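Long-range contact in RNA polymerase II subunit A C-terminal domain phosphatase SSU72 (Homo sapiens, PDB 4H3K), which removes phosphate from serine and threonine residues of the C-terminal domain of RNA polymerase II and takes part in RNA processing and termination: residues 77-88 with 105-116. The protein carries 1 engineered substitution. Numbering follows the deposited sequence.
Sequences FKTTYDQMYNDL and LDRNKRIKPRPE
Y81 inserts its ring between N108 and P115, tying helix 81-98 of an antiparallel helical hairpin to helix 101-109 on one face and to the loop after it on the other. Helices 81-98 and 101-109 follow each other in the chain, and the short segments 81-88 and 105-109 run at 159° with their axes 9.0 Å apart. The hairpin lies to one side of the central, mainly parallel sheet of this phosphatase. CG of Y81 stands anti to its carbonyl carbon (chi1 -66°), which directs the ring into the turn after helix 101-109. N108 CB sits over the centre of one face, 3.4 Å from the Y81 ring centroid, in a CH-pi contact. The amide plane of N108 is inclined 57° to the ring. P115 CD makes a second CH-pi contact on the opposite face, displaced toward the rim. K112 O meets the ring edge in plane, 3.2 Å from Y81 CD2. The Y81 hydroxyl is hydrogen-bonded to N35 O, and N108 ND2 to Q36 O. The loop at 35-36, which by sequence and family probably belongs to the phosphate-binding P-loop, thus holds both the hydroxyl and the amide.

L105 is a knob in a hole formed by Y81, M84, Y85 and L88. Its CD1 lies 3.6 Å from Y85 N, while its CB faces the edge of the Y85 ring. M84 CB touches L105 CD1 where the two side chains cross at about a right angle. Farther out, M84 CE reaches toward CG of the P115 ring.

P113 O receives a near-straight hydrogen bond from Y81 N (3.1 Å) at the start of helix 81-98, and a weak one from T80 OG1. T79 O is buried by the contact and has no polar partner in the model. R114 extends from CG to NE alongside the 77-80 backbone. Its NH1 donates to F77 O at 3.0 Å, approaching from above the carbonyl plane.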
ATOM      1  N   PHE B  77     -19.770   1.004 -18.586  1.00 38.48           N
ATOM      2  CA  PHE B  77     -19.744   0.341 -17.278  1.00 38.00           C
ATOM      3  C   PHE B  77     -20.992   0.572 -16.398  1.00 39.73           C
ATOM      4  O   PHE B  77     -21.248  -0.213 -15.473  1.00 39.82           O
ATOM      5  CB  PHE B  77     -18.489   0.735 -16.511  1.00 36.59           C
ATOM      6  CG  PHE B  77     -17.358  -0.197 -16.718  1.00 34.36           C
ATOM      7  CD1 PHE B  77     -16.449   0.020 -17.750  1.00 33.91           C
ATOM      8  CD2 PHE B  77     -17.177  -1.303 -15.871  1.00 32.32           C
ATOM      9  CE1 PHE B  77     -15.373  -0.840 -17.948  1.00 31.43           C
ATOM     10  CE2 PHE B  77     -16.092  -2.173 -16.055  1.00 31.36           C
ATOM     11  CZ  PHE B  77     -15.201  -1.957 -17.100  1.00 31.67           C
ATOM     12  N   LYS B  78     -21.756   1.632 -16.687  1.00 40.96           N
ATOM     13  CA  LYS B  78     -22.992   1.926 -15.968  1.00 42.69           C
ATOM     14  C   LYS B  78     -24.133   0.953 -16.296  1.00 42.53           C
ATOM     15  O   LYS B  78     -25.137   0.948 -15.616  1.00 43.60           O
ATOM     16  CB  LYS B  78     -23.434   3.390 -16.201  1.00 44.49           C
ATOM     17  CG  LYS B  78     -22.566   4.412 -15.460  1.00 47.14           C
ATOM     18  CD  LYS B  78     -22.434   5.705 -16.234  1.00 52.75           C
ATOM     19  CE  LYS B  78     -21.029   6.280 -16.050  1.00 56.61           C
ATOM     20  NZ  LYS B  78     -20.979   7.492 -15.160  1.00 60.84           N
ATOM     21  N   THR B  79     -23.968   0.129 -17.329  1.00 41.34           N
ATOM     22  CA  THR B  79     -25.006  -0.785 -17.776  1.00 40.44           C
ATOM     23  C   THR B  79     -24.999  -2.087 -16.967  1.00 40.31           C
ATOM     24  O   THR B  79     -23.966  -2.693 -16.736  1.00 38.84           O
ATOM     25  CB  THR B  79     -24.817  -1.123 -19.258  1.00 40.96           C
ATOM     26  OG1 THR B  79     -24.787   0.082 -20.034  1.00 39.92           O
ATOM     27  CG2 THR B  79     -25.915  -2.018 -19.750  1.00 39.91           C
ATOM     28  N   THR B  80     -26.184  -2.495 -16.554  1.00 40.52           N
ATOM     29  CA  THR B  80     -26.433  -3.696 -15.763  1.00 40.40           C
ATOM     30  C   THR B  80     -26.220  -4.985 -16.582  1.00 38.89           C
ATOM     31  O   THR B  80     -26.409  -4.987 -17.808  1.00 38.58           O
ATOM     32  CB  THR B  80     -27.887  -3.541 -15.190  1.00 42.10           C
ATOM     33  OG1 THR B  80     -27.814  -3.205 -13.803  1.00 44.57           O
ATOM     34  CG2 THR B  80     -28.732  -4.736 -15.363  1.00 43.04           C
ATOM     35  N   TYR B  81     -25.775  -6.060 -15.930  1.00 37.56           N
ATOM     36  CA  TYR B  81     -25.673  -7.359 -16.610  1.00 37.40           C
ATOM     37  C   TYR B  81     -27.022  -7.775 -17.207  1.00 38.85           C
ATOM     38  O   TYR B  81     -27.099  -8.340 -18.308  1.00 38.07           O
ATOM     39  CB  TYR B  81     -25.192  -8.454 -15.659  1.00 36.12           C
ATOM     40  CG  TYR B  81     -23.762  -8.279 -15.139  1.00 35.04           C
ATOM     41  CD1 TYR B  81     -22.665  -8.344 -16.001  1.00 31.82           C
ATOM     42  CD2 TYR B  81     -23.519  -8.082 -13.777  1.00 35.30           C
ATOM     43  CE1 TYR B  81     -21.334  -8.204 -15.514  1.00 31.97           C
ATOM     44  CE2 TYR B  81     -22.205  -7.941 -13.276  1.00 35.02           C
ATOM     45  CZ  TYR B  81     -21.126  -8.003 -14.151  1.00 32.93           C
ATOM     46  OH  TYR B  81     -19.858  -7.879 -13.644  1.00 30.67           O
ATOM     47  N   ASP B  82     -28.075  -7.510 -16.446  1.00 40.34           N
ATOM     48  CA  ASP B  82     -29.451  -7.774 -16.879  1.00 42.56           C
ATOM     49  C   ASP B  82     -29.823  -6.965 -18.128  1.00 43.32           C
ATOM     50  O   ASP B  82     -30.436  -7.503 -19.047  1.00 44.84           O
ATOM     51  CB  ASP B  82     -30.408  -7.484 -15.727  1.00 43.37           C
ATOM     52  CG  ASP B  82     -31.782  -8.019 -15.977  1.00 46.38           C
ATOM     53  OD1 ASP B  82     -31.932  -9.254 -15.979  1.00 48.20           O
ATOM     54  OD2 ASP B  82     -32.695  -7.199 -16.199  1.00 48.05           O
ATOM     55  N   GLN B  83     -29.439  -5.693 -18.183  1.00 43.87           N
ATOM     56  CA  GLN B  83     -29.677  -4.894 -19.397  1.00 44.98           C
ATOM     57  C   GLN B  83     -28.929  -5.490 -20.594  1.00 44.40           C
ATOM     58  O   GLN B  83     -29.491  -5.598 -21.675  1.00 44.54           O
ATOM     59  CB  GLN B  83     -29.347  -3.406 -19.190  1.00 45.10           C
ATOM     60  CG  GLN B  83     -30.293  -2.729 -18.212  1.00 46.91           C
ATOM     61  CD  GLN B  83     -29.834  -1.350 -17.773  1.00 48.26           C
ATOM     62  OE1 GLN B  83     -28.697  -1.157 -17.363  1.00 48.59           O
ATOM     63  NE2 GLN B  83     -30.738  -0.378 -17.847  1.00 51.95           N
ATOM     64  N   MET B  84     -27.690  -5.939 -20.380  1.00 43.00           N
ATOM     65  CA  MET B  84     -26.903  -6.580 -21.443  1.00 42.80           C
ATOM     66  C   MET B  84     -27.550  -7.872 -21.910  1.00 43.26           C
ATOM     67  O   MET B  84     -27.588  -8.166 -23.115  1.00 43.57           O
ATOM     68  CB  MET B  84     -25.463  -6.862 -20.992  1.00 41.24           C
ATOM     69  CG  MET B  84     -24.627  -5.632 -20.821  1.00 41.40           C
ATOM     70  SD  MET B  84     -23.072  -6.038 -19.999  1.00 38.51           S
ATOM     71  CE  MET B  84     -22.776  -4.478 -19.173  1.00 39.69           C
ATOM     72  N   TYR B  85     -28.048  -8.634 -20.945  1.00 43.76           N
ATOM     73  CA  TYR B  85     -28.751  -9.882 -21.208  1.00 45.44           C
ATOM     74  C   TYR B  85     -29.932  -9.622 -22.143  1.00 46.65           C
ATOM     75  O   TYR B  85     -30.043 -10.250 -23.197  1.00 46.52           O
ATOM     76  CB  TYR B  85     -29.230 -10.503 -19.897  1.00 45.59           C
ATOM     77  CG  TYR B  85     -29.842 -11.875 -20.044  1.00 48.49           C
ATOM     78  CD1 TYR B  85     -31.181 -12.029 -20.398  1.00 50.70           C
ATOM     79  CD2 TYR B  85     -29.078 -13.025 -19.819  1.00 49.78           C
ATOM     80  CE1 TYR B  85     -31.745 -13.292 -20.532  1.00 52.62           C
ATOM     81  CE2 TYR B  85     -29.629 -14.288 -19.960  1.00 51.57           C
ATOM     82  CZ  TYR B  85     -30.965 -14.412 -20.314  1.00 52.48           C
ATOM     83  OH  TYR B  85     -31.509 -15.666 -20.443  1.00 55.27           O
ATOM     84  N   ASN B  86     -30.780  -8.669 -21.767  1.00 48.23           N
ATOM     85  CA  ASN B  86     -31.996  -8.366 -22.545  1.00 50.56           C
ATOM     86  C   ASN B  86     -31.682  -7.773 -23.906  1.00 51.28           C
ATOM     87  O   ASN B  86     -32.317  -8.118 -24.888  1.00 52.66           O
ATOM     88  CB  ASN B  86     -32.928  -7.450 -21.767  1.00 51.09           C
ATOM     89  CG  ASN B  86     -33.429  -8.091 -20.494  1.00 51.99           C
ATOM     90  OD1 ASN B  86     -33.751  -9.272 -20.470  1.00 52.36           O
ATOM     91  ND2 ASN B  86     -33.493  -7.316 -19.428  1.00 53.23           N
ATOM     92  N   ASP B  87     -30.697  -6.890 -23.955  1.00 51.61           N
ATOM     93  CA  ASP B  87     -30.188  -6.373 -25.220  1.00 52.87           C
ATOM     94  C   ASP B  87     -29.729  -7.511 -26.145  1.00 52.98           C
ATOM     95  O   ASP B  87     -30.109  -7.552 -27.317  1.00 53.89           O
ATOM     96  CB  ASP B  87     -29.058  -5.371 -24.982  1.00 52.22           C
ATOM     97  CG  ASP B  87     -28.506  -4.787 -26.275  1.00 54.61           C
ATOM     98  OD1 ASP B  87     -29.249  -4.067 -26.972  1.00 57.86           O
ATOM     99  OD2 ASP B  87     -27.325  -5.036 -26.597  1.00 55.67           O
ATOM    100  N   LEU B  88     -28.930  -8.437 -25.621  1.00 52.17           N
ATOM    101  CA  LEU B  88     -28.447  -9.561 -26.429  1.00 52.50           C
ATOM    102  C   LEU B  88     -29.549 -10.592 -26.768  1.00 54.04           C
ATOM    103  O   LEU B  88     -29.491 -11.253 -27.812  1.00 53.95           O
ATOM    104  CB  LEU B  88     -27.233 -10.224 -25.774  1.00 51.05           C
ATOM    105  CG  LEU B  88     -25.817  -9.834 -26.246  1.00 50.33           C
ATOM    106  CD1 LEU B  88     -25.720  -8.511 -27.011  1.00 48.44           C
ATOM    107  CD2 LEU B  88     -24.818  -9.849 -25.099  1.00 47.08           C
ATOM    108  N   LEU B 105     -23.720 -13.911 -18.587  1.00 36.54           N
ATOM    109  CA  LEU B 105     -24.414 -12.736 -18.061  1.00 36.96           C
ATOM    110  C   LEU B 105     -25.340 -13.053 -16.890  1.00 37.75           C
ATOM    111  O   LEU B 105     -25.378 -12.323 -15.902  1.00 36.83           O
ATOM    112  CB  LEU B 105     -25.156 -11.977 -19.174  1.00 37.17           C
ATOM    113  CG  LEU B 105     -24.268 -11.162 -20.127  1.00 35.20           C
ATOM    114  CD1 LEU B 105     -25.050 -10.665 -21.364  1.00 35.22           C
ATOM    115  CD2 LEU B 105     -23.559  -9.985 -19.430  1.00 31.79           C
ATOM    116  N   ASP B 106     -26.078 -14.156 -17.018  1.00 39.89           N
ATOM    117  CA  ASP B 106     -26.932 -14.674 -15.953  1.00 40.74           C
ATOM    118  C   ASP B 106     -26.127 -15.047 -14.716  1.00 39.64           C
ATOM    119  O   ASP B 106     -26.506 -14.696 -13.599  1.00 40.01           O
ATOM    120  CB  ASP B 106     -27.699 -15.897 -16.454  1.00 42.46           C
ATOM    121  CG  ASP B 106     -28.662 -16.432 -15.428  1.00 46.12           C
ATOM    122  OD1 ASP B 106     -29.622 -15.714 -15.091  1.00 49.10           O
ATOM    123  OD2 ASP B 106     -28.454 -17.566 -14.952  1.00 49.07           O
ATOM    124  N   ARG B 107     -25.021 -15.757 -14.908  1.00 38.36           N
ATOM    125  CA  ARG B 107     -24.090 -16.051 -13.790  1.00 37.21           C
ATOM    126  C   ARG B 107     -23.653 -14.735 -13.097  1.00 36.25           C
ATOM    127  O   ARG B 107     -23.648 -14.628 -11.850  1.00 34.97           O
ATOM    128  CB  ARG B 107     -22.870 -16.835 -14.316  1.00 36.89           C
ATOM    129  CG  ARG B 107     -21.891 -17.391 -13.288  1.00 36.61           C
ATOM    130  CD  ARG B 107     -20.907 -16.328 -12.718  1.00 32.10           C
ATOM    131  NE  ARG B 107     -20.191 -15.559 -13.739  1.00 32.53           N
ATOM    132  CZ  ARG B 107     -19.260 -16.048 -14.553  1.00 31.84           C
ATOM    133  NH1 ARG B 107     -18.887 -17.326 -14.467  1.00 33.96           N
ATOM    134  NH2 ARG B 107     -18.683 -15.248 -15.439  1.00 32.00           N
ATOM    135  N   ASN B 108     -23.310 -13.737 -13.918  1.00 35.51           N
ATOM    136  CA  ASN B 108     -22.786 -12.470 -13.426  1.00 35.33           C
ATOM    137  C   ASN B 108     -23.818 -11.754 -12.574  1.00 36.30           C
ATOM    138  O   ASN B 108     -23.509 -11.262 -11.487  1.00 35.22           O
ATOM    139  CB  ASN B 108     -22.306 -11.569 -14.594  1.00 34.83           C
ATOM    140  CG  ASN B 108     -21.011 -12.083 -15.254  1.00 32.61           C
ATOM    141  OD1 ASN B 108     -20.392 -13.015 -14.763  1.00 27.72           O
ATOM    142  ND2 ASN B 108     -20.625 -11.483 -16.388  1.00 32.89           N
ATOM    143  N   LYS B 109     -25.049 -11.725 -13.076  1.00 37.63           N
ATOM    144  CA  LYS B 109     -26.155 -11.082 -12.380  1.00 40.33           C
ATOM    145  C   LYS B 109     -26.352 -11.641 -10.972  1.00 40.20           C
ATOM    146  O   LYS B 109     -26.658 -10.901 -10.038  1.00 41.26           O
ATOM    147  CB  LYS B 109     -27.463 -11.219 -13.175  1.00 41.55           C
ATOM    148  CG  LYS B 109     -28.437 -10.081 -12.862  1.00 46.20           C
ATOM    149  CD  LYS B 109     -29.892 -10.499 -12.982  1.00 51.00           C
ATOM    150  CE  LYS B 109     -30.770  -9.543 -12.175  1.00 55.00           C
ATOM    151  NZ  LYS B 109     -32.044 -10.204 -11.760  1.00 58.06           N
ATOM    152  N   ARG B 110     -26.173 -12.947 -10.837  1.00 40.11           N
ATOM    153  CA  ARG B 110     -26.307 -13.630  -9.555  1.00 41.00           C
ATOM    154  C   ARG B 110     -25.196 -13.281  -8.591  1.00 40.28           C
ATOM    155  O   ARG B 110     -25.291 -13.609  -7.417  1.00 40.52           O
ATOM    156  CB  ARG B 110     -26.341 -15.137  -9.775  1.00 42.02           C
ATOM    157  CG  ARG B 110     -27.680 -15.578 -10.344  1.00 45.63           C
ATOM    158  CD  ARG B 110     -27.659 -16.984 -10.915  1.00 50.88           C
ATOM    159  NE  ARG B 110     -28.719 -17.151 -11.924  1.00 56.07           N
ATOM    160  CZ  ARG B 110     -30.029 -17.203 -11.658  1.00 59.64           C
ATOM    161  NH1 ARG B 110     -30.478 -17.098 -10.413  1.00 62.08           N
ATOM    162  NH2 ARG B 110     -30.904 -17.359 -12.645  1.00 61.84           N
ATOM    163  N   ILE B 111     -24.142 -12.616  -9.075  1.00 38.37           N
ATOM    164  CA  ILE B 111     -23.072 -12.178  -8.178  1.00 37.46           C
ATOM    165  C   ILE B 111     -23.260 -10.722  -7.732  1.00 37.31           C
ATOM    166  O   ILE B 111     -23.105 -10.390  -6.548  1.00 37.23           O
ATOM    167  CB  ILE B 111     -21.674 -12.374  -8.813  1.00 36.96           C
ATOM    168  CG1 ILE B 111     -21.353 -13.875  -8.929  1.00 38.37           C
ATOM    169  CG2 ILE B 111     -20.611 -11.605  -7.987  1.00 35.16           C
ATOM    170  CD1 ILE B 111     -20.144 -14.200  -9.840  1.00 39.11           C
ATOM    171  N   LYS B 112     -23.574  -9.856  -8.693  1.00 35.81           N
ATOM    172  CA  LYS B 112     -23.678  -8.434  -8.439  1.00 35.65           C
ATOM    173  C   LYS B 112     -24.378  -7.787  -9.624  1.00 34.52           C
ATOM    174  O   LYS B 112     -24.436  -8.375 -10.695  1.00 34.12           O
ATOM    175  CB  LYS B 112     -22.279  -7.823  -8.208  1.00 33.90           C
ATOM    176  CG  LYS B 112     -21.389  -7.833  -9.437  1.00 34.40           C
ATOM    177  CD  LYS B 112     -19.960  -7.418  -9.061  1.00 33.68           C
ATOM    178  CE  LYS B 112     -19.125  -7.145 -10.294  1.00 30.49           C
ATOM    179  NZ  LYS B 112     -17.721  -6.676  -9.931  1.00 28.58           N
ATOM    180  N   PRO B 113     -24.924  -6.580  -9.439  1.00 36.05           N
ATOM    181  CA  PRO B 113     -25.804  -6.092 -10.514  1.00 36.57           C
ATOM    182  C   PRO B 113     -25.107  -5.539 -11.769  1.00 35.87           C
ATOM    183  O   PRO B 113     -25.679  -5.604 -12.864  1.00 35.93           O
ATOM    184  CB  PRO B 113     -26.641  -5.016  -9.822  1.00 38.23           C
ATOM    185  CG  PRO B 113     -25.812  -4.549  -8.695  1.00 38.36           C
ATOM    186  CD  PRO B 113     -24.978  -5.720  -8.241  1.00 36.80           C
ATOM    187  N   ARG B 114     -23.888  -5.014 -11.637  1.00 35.00           N
ATOM    188  CA  ARG B 114     -23.171  -4.471 -12.792  1.00 34.65           C
ATOM    189  C   ARG B 114     -21.654  -4.608 -12.704  1.00 33.36           C
ATOM    190  O   ARG B 114     -21.101  -4.749 -11.607  1.00 32.12           O
ATOM    191  CB  ARG B 114     -23.555  -2.999 -13.055  1.00 36.67           C
ATOM    192  CG  ARG B 114     -23.210  -2.062 -11.929  1.00 40.36           C
ATOM    193  CD  ARG B 114     -23.355  -0.594 -12.319  1.00 46.99           C
ATOM    194  NE  ARG B 114     -22.589   0.217 -11.374  1.00 52.63           N
ATOM    195  CZ  ARG B 114     -21.290   0.528 -11.489  1.00 54.92           C
ATOM    196  NH1 ARG B 114     -20.562   0.144 -12.541  1.00 53.73           N
ATOM    197  NH2 ARG B 114     -20.715   1.252 -10.543  1.00 55.40           N
ATOM    198  N   PRO B 115     -20.977  -4.604 -13.869  1.00 32.61           N
ATOM    199  CA  PRO B 115     -19.513  -4.618 -13.846  1.00 32.00           C
ATOM    200  C   PRO B 115     -19.007  -3.351 -13.150  1.00 31.70           C
ATOM    201  O   PRO B 115     -19.688  -2.331 -13.183  1.00 32.24           O
ATOM    202  CB  PRO B 115     -19.144  -4.631 -15.327  1.00 31.89           C
ATOM    203  CG  PRO B 115     -20.302  -4.002 -16.026  1.00 32.77           C
ATOM    204  CD  PRO B 115     -21.503  -4.530 -15.245  1.00 33.23           C
ATOM    205  N   GLU B 116     -17.856  -3.439 -12.488  1.00 30.77           N
ATOM    206  CA  GLU B 116     -17.295  -2.316 -11.749  1.00 30.91           C
ATOM    207  C   GLU B 116     -15.914  -1.924 -12.291  1.00 30.41           C
ATOM    208  O   GLU B 116     -15.086  -2.802 -12.552  1.00 27.42           O
ATOM    209  CB  GLU B 116     -17.200  -2.656 -10.253  1.00 30.84           C
ATOM    210  CG  GLU B 116     -18.584  -2.947  -9.611  1.00 33.83           C
ATOM    211  CD  GLU B 116     -18.465  -3.573  -8.242  1.00 34.90           C
ATOM    212  OE1 GLU B 116     -18.700  -2.862  -7.263  1.00 40.05           O
ATOM    213  OE2 GLU B 116     -18.124  -4.761  -8.125  1.00 33.77           O
TER